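Local coordinates for protein Rio2 kinase (Chaetomium thermophilum, PDB 4GYI) that binds ADP and magnesium in an active site carrying a phosphoaspartate and probably acts as an atypical serine/threonine kinase in maturation of the small ribosomal subunit, at residues 121-127 with 186-192; 165-170 with 315-319. One frame throughout, in Å; residues are numbered along the deposited sequence.

Contact 1 of 2, residues 121-127 with 186-192; sequences QKVLKIH and HTIVMSL. With ADP (adenosine-5'-diphosphate), chain B; EDO (1,2-ethanediol), chain D.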
loop_
_atom_site.group_PDB
_atom_site.type_symbol
_atom_site.label_atom_id
_atom_site.label_comp_id
_atom_site.label_asym_id
_atom_site.label_seq_id
_atom_site.Cartn_x
_atom_site.Cartn_y
_atom_site.Cartn_z
ATOM N N GLN A 121 17.086 -4.015 -7.476
ATOM C CA GLN A 121 15.704 -3.613 -7.754
ATOM C C GLN A 121 14.780 -3.904 -6.581
ATOM O O GLN A 121 14.860 -4.960 -5.950
ATOM C CB GLN A 121 15.168 -4.275 -9.027
ATOM C CG GLN A 121 16.028 -4.007 -10.260
ATOM C CD GLN A 121 15.525 -4.740 -11.487
ATOM O OE1 GLN A 121 14.495 -5.418 -11.450
ATOM N NE2 GLN A 121 16.242 -4.598 -12.584
ATOM N N LYS A 122 13.910 -2.947 -6.289
ATOM C CA LYS A 122 12.910 -3.091 -5.242
ATOM C C LYS A 122 11.582 -2.539 -5.753
ATOM O O LYS A 122 11.535 -1.905 -6.812
ATOM C CB LYS A 122 13.337 -2.304 -4.001
ATOM C CG LYS A 122 14.766 -2.559 -3.568
ATOM C CD LYS A 122 15.300 -1.369 -2.811
ATOM C CE LYS A 122 16.780 -1.510 -2.548
ATOM N NZ LYS A 122 17.093 -2.489 -1.464
ATOM N N VAL A 123 10.506 -2.769 -4.999
ATOM C CA VAL A 123 9.193 -2.261 -5.382
ATOM C C VAL A 123 8.807 -1.043 -4.566
ATOM O O VAL A 123 9.003 -1.010 -3.356
ATOM C CB VAL A 123 8.105 -3.354 -5.221
ATOM C CG1 VAL A 123 6.703 -2.752 -5.157
ATOM C CG2 VAL A 123 8.205 -4.355 -6.353
ATOM N N LEU A 124 8.289 -0.025 -5.243
ATOM C CA LEU A 124 7.702 1.111 -4.564
ATOM C C LEU A 124 6.186 1.024 -4.734
ATOM O O LEU A 124 5.681 0.994 -5.854
ATOM C CB LEU A 124 8.218 2.418 -5.160
ATOM C CG LEU A 124 7.540 3.686 -4.627
ATOM C CD1 LEU A 124 7.941 3.938 -3.182
ATOM C CD2 LEU A 124 7.885 4.880 -5.484
ATOM N N LYS A 125 5.458 0.950 -3.631
ATOM C CA LYS A 125 3.999 0.911 -3.722
ATOM C C LYS A 125 3.460 2.263 -3.284
ATOM O O LYS A 125 3.868 2.783 -2.252
ATOM C CB LYS A 125 3.415 -0.196 -2.842
ATOM C CG LYS A 125 1.863 -0.318 -2.903
ATOM C CD LYS A 125 1.403 -1.506 -2.070
ATOM C CE LYS A 125 -0.133 -1.643 -2.024
ATOM N NZ LYS A 125 -0.530 -2.979 -1.471
ATOM N N ILE A 126 2.572 2.835 -4.091
ATOM C CA ILE A 126 1.979 4.130 -3.793
ATOM C C ILE A 126 0.481 3.955 -3.601
ATOM O O ILE A 126 -0.204 3.539 -4.517
ATOM C CB ILE A 126 2.217 5.116 -4.959
ATOM C CG1 ILE A 126 3.734 5.234 -5.235
ATOM C CG2 ILE A 126 1.615 6.489 -4.631
ATOM C CD1 ILE A 126 4.087 6.154 -6.417
ATOM N N HIS A 127 -0.032 4.252 -2.416
ATOM C CA HIS A 127 -1.447 4.056 -2.160
ATOM C C HIS A 127 -2.290 5.176 -2.756
ATOM O O HIS A 127 -1.929 6.360 -2.673
ATOM C CB HIS A 127 -1.719 3.902 -0.663
ATOM C CG HIS A 127 -1.267 2.592 -0.097
ATOM N ND1 HIS A 127 -2.070 1.469 -0.087
ATOM C CD2 HIS A 127 -0.095 2.220 0.474
ATOM C CE1 HIS A 127 -1.421 0.466 0.479
ATOM N NE2 HIS A 127 -0.219 0.895 0.828
ATOM N N HIS A 186 2.415 8.093 1.899
ATOM C CA HIS A 186 1.534 7.079 1.309
ATOM C C HIS A 186 2.281 5.959 0.563
ATOM O O HIS A 186 1.690 5.244 -0.257
ATOM C CB HIS A 186 0.522 7.732 0.359
ATOM C CG HIS A 186 1.143 8.512 -0.768
ATOM N ND1 HIS A 186 2.269 9.296 -0.610
ATOM C CD2 HIS A 186 0.773 8.652 -2.063
ATOM C CE1 HIS A 186 2.566 9.882 -1.757
ATOM N NE2 HIS A 186 1.681 9.501 -2.659
ATOM N N THR A 187 3.571 5.804 0.830
ATOM C CA THR A 187 4.369 4.911 -0.006
ATOM C C THR A 187 5.113 3.865 0.794
ATOM O O THR A 187 5.429 4.075 1.963
ATOM C CB THR A 187 5.380 5.692 -0.893
ATOM O OG1 THR A 187 6.453 6.198 -0.083
ATOM C CG2 THR A 187 4.695 6.841 -1.581
ATOM N N ILE A 188 5.392 2.731 0.164
ATOM C CA ILE A 188 6.225 1.733 0.806
ATOM C C ILE A 188 7.247 1.273 -0.192
ATOM O O ILE A 188 6.914 1.097 -1.361
ATOM C CB ILE A 188 5.423 0.498 1.236
ATOM C CG1 ILE A 188 4.426 0.862 2.339
ATOM C CG2 ILE A 188 6.370 -0.615 1.729
ATOM C CD1 ILE A 188 3.595 -0.321 2.805
ATOM N N VAL A 189 8.486 1.098 0.262
ATOM C CA VAL A 189 9.502 0.460 -0.551
ATOM C C VAL A 189 9.676 -0.928 0.016
ATOM O O VAL A 189 9.852 -1.079 1.211
ATOM C CB VAL A 189 10.852 1.216 -0.513
ATOM C CG1 VAL A 189 11.918 0.426 -1.256
ATOM C CG2 VAL A 189 10.711 2.593 -1.131
ATOM N N MET A 190 9.592 -1.953 -0.826
ATOM C CA MET A 190 9.726 -3.309 -0.329
ATOM C C MET A 190 10.519 -4.141 -1.340
ATOM O O MET A 190 10.690 -3.727 -2.488
ATOM C CB MET A 190 8.336 -3.917 -0.130
ATOM C CG MET A 190 7.643 -4.248 -1.446
ATOM S SD MET A 190 5.938 -4.794 -1.273
ATOM C CE MET A 190 5.072 -3.244 -1.155
ATOM N N SER A 191 10.990 -5.313 -0.925
ATOM C CA SER A 191 11.765 -6.151 -1.834
ATOM C C SER A 191 10.899 -6.566 -3.016
ATOM O O SER A 191 9.671 -6.608 -2.920
ATOM C CB SER A 191 12.322 -7.390 -1.124
ATOM O OG SER A 191 11.295 -8.314 -0.832
ATOM N N LEU A 192 11.548 -6.811 -4.142
ATOM C CA LEU A 192 10.885 -7.338 -5.326
ATOM C C LEU A 192 10.912 -8.853 -5.225
ATOM O O LEU A 192 11.969 -9.443 -5.183
ATOM C CB LEU A 192 11.641 -6.889 -6.571
ATOM C CG LEU A 192 11.253 -7.523 -7.907
ATOM C CD1 LEU A 192 9.840 -7.123 -8.287
ATOM C CD2 LEU A 192 12.260 -7.081 -8.962
HETATM P PB ADP B . -2.935 -3.366 -4.920
HETATM O O1B ADP B . -3.121 -2.197 -5.856
HETATM O O2B ADP B . -3.713 -4.630 -5.194
HETATM O O3B ADP B . -3.109 -2.790 -3.444
HETATM P PA ADP B . -0.667 -5.093 -4.459
HETATM O O1A ADP B . -1.719 -6.168 -4.437
HETATM O O2A ADP B . 0.187 -4.905 -3.211
HETATM O O3A ADP B . -1.339 -3.691 -4.886
HETATM O "O5'" ADP B . 0.235 -5.343 -5.755
HETATM C "C5'" ADP B . -0.384 -5.389 -7.047
HETATM C "C4'" ADP B . 0.437 -6.279 -7.979
HETATM O "O4'" ADP B . 1.801 -5.825 -8.033
HETATM C "C3'" ADP B . 0.533 -7.739 -7.538
HETATM O "O3'" ADP B . -0.559 -8.549 -7.986
HETATM C "C2'" ADP B . 1.848 -8.192 -8.135
HETATM O "O2'" ADP B . 1.701 -8.417 -9.542
HETATM C "C1'" ADP B . 2.693 -6.946 -8.053
HETATM N N9 ADP B . 3.491 -6.846 -6.815
HETATM C C8 ADP B . 3.178 -6.098 -5.740
HETATM N N7 ADP B . 4.142 -6.179 -4.785
HETATM C C5 ADP B . 5.096 -6.992 -5.285
HETATM C C6 ADP B . 6.397 -7.503 -4.820
HETATM N N6 ADP B . 6.870 -7.148 -3.607
HETATM N N1 ADP B . 7.083 -8.322 -5.642
HETATM C C2 ADP B . 6.628 -8.674 -6.866
HETATM N N3 ADP B . 5.458 -8.244 -7.356
HETATM C C4 ADP B . 4.666 -7.423 -6.619
HETATM C C1 EDO D . -4.435 9.930 -2.646
HETATM O O1 EDO D . -4.832 8.574 -2.422
HETATM C C2 EDO D . -3.165 9.934 -3.479
HETATM O O2 EDO D . -2.246 9.041 -2.876
HETATM O O HOH W 1 14.436 -6.532 -3.914
#

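Contact 2 of 2, residues 165-170 with 315-319; sequences AFMKAL and LDAAL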
loop_
_atom_site.group_PDB
_atom_site.type_symbol
_atom_site.label_atom_id
_atom_site.label_comp_id
_atom_site.label_asym_id
_atom_site.label_seq_id
_atom_site.Cartn_x
_atom_site.Cartn_y
_atom_site.Cartn_z
ATOM N N ALA A 165 3.478 -1.768 8.828
ATOM C CA ALA A 165 3.547 -2.332 10.168
ATOM C C ALA A 165 3.213 -3.824 10.133
ATOM O O ALA A 165 3.839 -4.631 10.816
ATOM C CB ALA A 165 2.596 -1.598 11.089
ATOM N N PHE A 166 2.216 -4.188 9.331
ATOM C CA PHE A 166 1.848 -5.589 9.209
ATOM C C PHE A 166 2.880 -6.378 8.453
ATOM O O PHE A 166 3.127 -7.533 8.780
ATOM C CB PHE A 166 0.470 -5.766 8.584
ATOM C CG PHE A 166 -0.641 -5.556 9.555
ATOM C CD1 PHE A 166 -0.501 -5.961 10.873
ATOM C CD2 PHE A 166 -1.811 -4.952 9.170
ATOM C CE1 PHE A 166 -1.518 -5.764 11.789
ATOM C CE2 PHE A 166 -2.829 -4.765 10.081
ATOM C CZ PHE A 166 -2.676 -5.161 11.392
ATOM N N MET A 167 3.503 -5.763 7.456
ATOM C CA MET A 167 4.516 -6.483 6.703
ATOM C C MET A 167 5.728 -6.736 7.594
ATOM O O MET A 167 6.311 -7.811 7.539
ATOM C CB MET A 167 4.875 -5.743 5.413
ATOM C CG MET A 167 5.838 -6.481 4.484
ATOM S SD MET A 167 6.252 -5.445 3.046
ATOM C CE MET A 167 4.591 -5.054 2.459
ATOM N N LYS A 168 6.091 -5.766 8.429
ATOM C CA LYS A 168 7.153 -5.992 9.403
ATOM C C LYS A 168 6.830 -7.132 10.367
ATOM O O LYS A 168 7.657 -8.028 10.585
ATOM C CB LYS A 168 7.451 -4.734 10.227
ATOM C CG LYS A 168 8.338 -3.709 9.555
ATOM C CD LYS A 168 8.760 -2.639 10.546
ATOM C CE LYS A 168 9.544 -3.248 11.713
ATOM N NZ LYS A 168 9.714 -2.336 12.896
ATOM N N ALA A 169 5.649 -7.087 10.973
ATOM C CA ALA A 169 5.279 -8.110 11.953
ATOM C C ALA A 169 5.305 -9.483 11.296
ATOM O O ALA A 169 5.822 -10.442 11.856
ATOM C CB ALA A 169 3.881 -7.829 12.559
ATOM N N LEU A 170 4.766 -9.570 10.086
ATOM C CA LEU A 170 4.629 -10.862 9.434
ATOM C C LEU A 170 5.988 -11.356 8.993
ATOM O O LEU A 170 6.305 -12.532 9.124
ATOM C CB LEU A 170 3.682 -10.766 8.234
ATOM C CG LEU A 170 2.225 -10.561 8.633
ATOM C CD1 LEU A 170 1.394 -10.153 7.442
ATOM C CD2 LEU A 170 1.684 -11.842 9.263
ATOM N N LEU A 315 -0.097 -10.824 16.261
ATOM C CA LEU A 315 0.430 -9.817 15.340
ATOM C C LEU A 315 -0.527 -8.656 15.141
ATOM O O LEU A 315 -0.138 -7.603 14.630
ATOM C CB LEU A 315 0.765 -10.448 13.991
ATOM C CG LEU A 315 1.789 -11.573 14.127
ATOM C CD1 LEU A 315 2.354 -11.984 12.779
ATOM C CD2 LEU A 315 2.892 -11.097 15.047
ATOM N N ASP A 316 -1.775 -8.843 15.564
ATOM C CA ASP A 316 -2.808 -7.830 15.376
ATOM C C ASP A 316 -2.672 -6.669 16.355
ATOM O O ASP A 316 -3.604 -5.885 16.543
ATOM C CB ASP A 316 -4.198 -8.459 15.479
ATOM C CG ASP A 316 -4.355 -9.337 16.709
ATOM O OD1 ASP A 316 -3.322 -9.815 17.230
ATOM O OD2 ASP A 316 -5.508 -9.554 17.144
ATOM N N ALA A 317 -1.504 -6.571 16.979
ATOM C CA ALA A 317 -1.207 -5.489 17.903
ATOM C C ALA A 317 -0.060 -4.640 17.369
ATOM O O ALA A 317 0.407 -3.724 18.047
ATOM C CB ALA A 317 -0.866 -6.047 19.268
ATOM N N ALA A 318 0.386 -4.951 16.151
ATOM C CA ALA A 318 1.479 -4.222 15.509
ATOM C C ALA A 318 1.086 -2.775 15.235
ATOM O O ALA A 318 1.931 -1.882 15.161
ATOM C CB ALA A 318 1.895 -4.917 14.215
ATOM N N LEU A 319 -0.213 -2.552 15.093
ATOM C CA LEU A 319 -0.741 -1.228 14.810
ATOM C C LEU A 319 -0.670 -0.295 16.026
ATOM O O LEU A 319 -0.476 0.912 15.874
ATOM C CB LEU A 319 -2.182 -1.352 14.311
ATOM C CG LEU A 319 -2.599 -0.453 13.145
ATOM C CD1 LEU A 319 -1.456 -0.323 12.135
ATOM C CD2 LEU A 319 -3.870 -0.994 12.480
#

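Contact 1 of 2, residues 121-127 with 186-192
Lys125, whose CB packs against Met190 CE at 3.9 Å, ends in an NZ gripped by several groups at once. Its bond to O2A, on the alpha phosphate of ADP, measures 2.7 Å, while that to O3B on the beta phosphate is weak; Glu163 adds a salt bridge and the phosphoaspartate at position 258 a hydrogen bond. With CG anti to the backbone N (chi1 -179°) and every later torsion extended, the long chain carries the amine from the sheet to the phosphates. With a leucine here, the phosphates would probably lose this cationic partner, and Glu163 its salt bridge. Two hydrogen-bonded pairs set the antiparallel register: Val123 N donates to Met190 O at 2.7 Å, Lys125 N donates to Ile188 O at 2.7 Å, and each is matched by a return bond. Beyond them, His127 N reaches His186 O at 2.9 Å, almost straight at 178°. This is the five-stranded sheet of the kinase N-lobe; 121-127 supplies the lysine that pairs with the glutamate of helix 149-172, while strand 187-191 runs into the hinge. There, ADP N6 donates to Ser191 O at 2.9 Å and only weakly to Met190 SD. Met190, just before the hinge, corresponds to the gatekeeper of protein kinases, its flexible thioether bending beside the adenine amino group, while branched Val123 lies alongside Met190 and brings CG2 to the base. Leu192 crosses Val123 at about a right angle, its CD1 meeting that same CG2. On the sheet's other face, Leu124 CD1 meets Val189 CG2 at 3.7 Å, apolar residues suiting a surface covered by helix 79-92. Near the start of 186-192 this helix supplies polar partners: Asp83 bonds His186 NE2, and His90 bonds Thr187 OG1, also hydrogen-bonded to Ser184 O.

Contact 2 of 2, residues 165-170 with 315-319
An apolar helix-to-loop packing joins one side of helix 149-172, in the kinase N-lobe, to the loop between helices 300-304 and 326-341, some 145 residues later in the chain. Ala165 and Ala169, one turn apart, turn their methyls to the loop, and Ala169 CB meets Ala318 CB at 3.9 Å; residues this small let the loop backbone come close to the helix. Leu170 and Leu315 fill the neighbouring space with longer chains, their CD2 and CD1 methyls 3.6 Å apart. Phe166 has CG anti to its carbonyl carbon (chi1 -80°), which swings the ring off the side of the helix and toward the loop. Its CE1 edge approaches Leu315 O at 3.7 Å, with that oxygen in the ring plane, where the slightly positive aromatic hydrogens can face it. The same oxygen accepts the backbone N-H of Ala318, closing a turn in the loop. Leu226 of strand 226-227 also touches Phe166, Leu170 and Leu315, and Asp316, its CB directed away from the helix, forms a salt bridge with Arg314 through OD2. No hydrogen bond crosses between helix and loop, so the fit depends mainly on shape and burial of hydrocarbon, with one aromatic edge facing a carbonyl oxygen.

Contact 1 is mostly buried, whereas contact 2 is only partly so; their centres lie about 17 Å apart. Helix 149-172 is common to both: it supplies Glu163 to the lysine of strand 121-127, and from Ala165 to Leu170, just after that glutamate, it packs against the loop at 315-319. The two also touch directly, Met190 SD lying 4.0 Å from Met167 CE. Their chemistry follows their place. Strand pairing and the nucleotide site give contact 1 directional backbone bonds, charge and a hinge carbonyl for the adenine amino group, while contact 2, where the side chain of Phe166 is about 12 Å from ADP, relies on methyl groups and one aromatic edge. Helix 149-172 thus presents a carboxylate on its active-site side and alanines toward the loop.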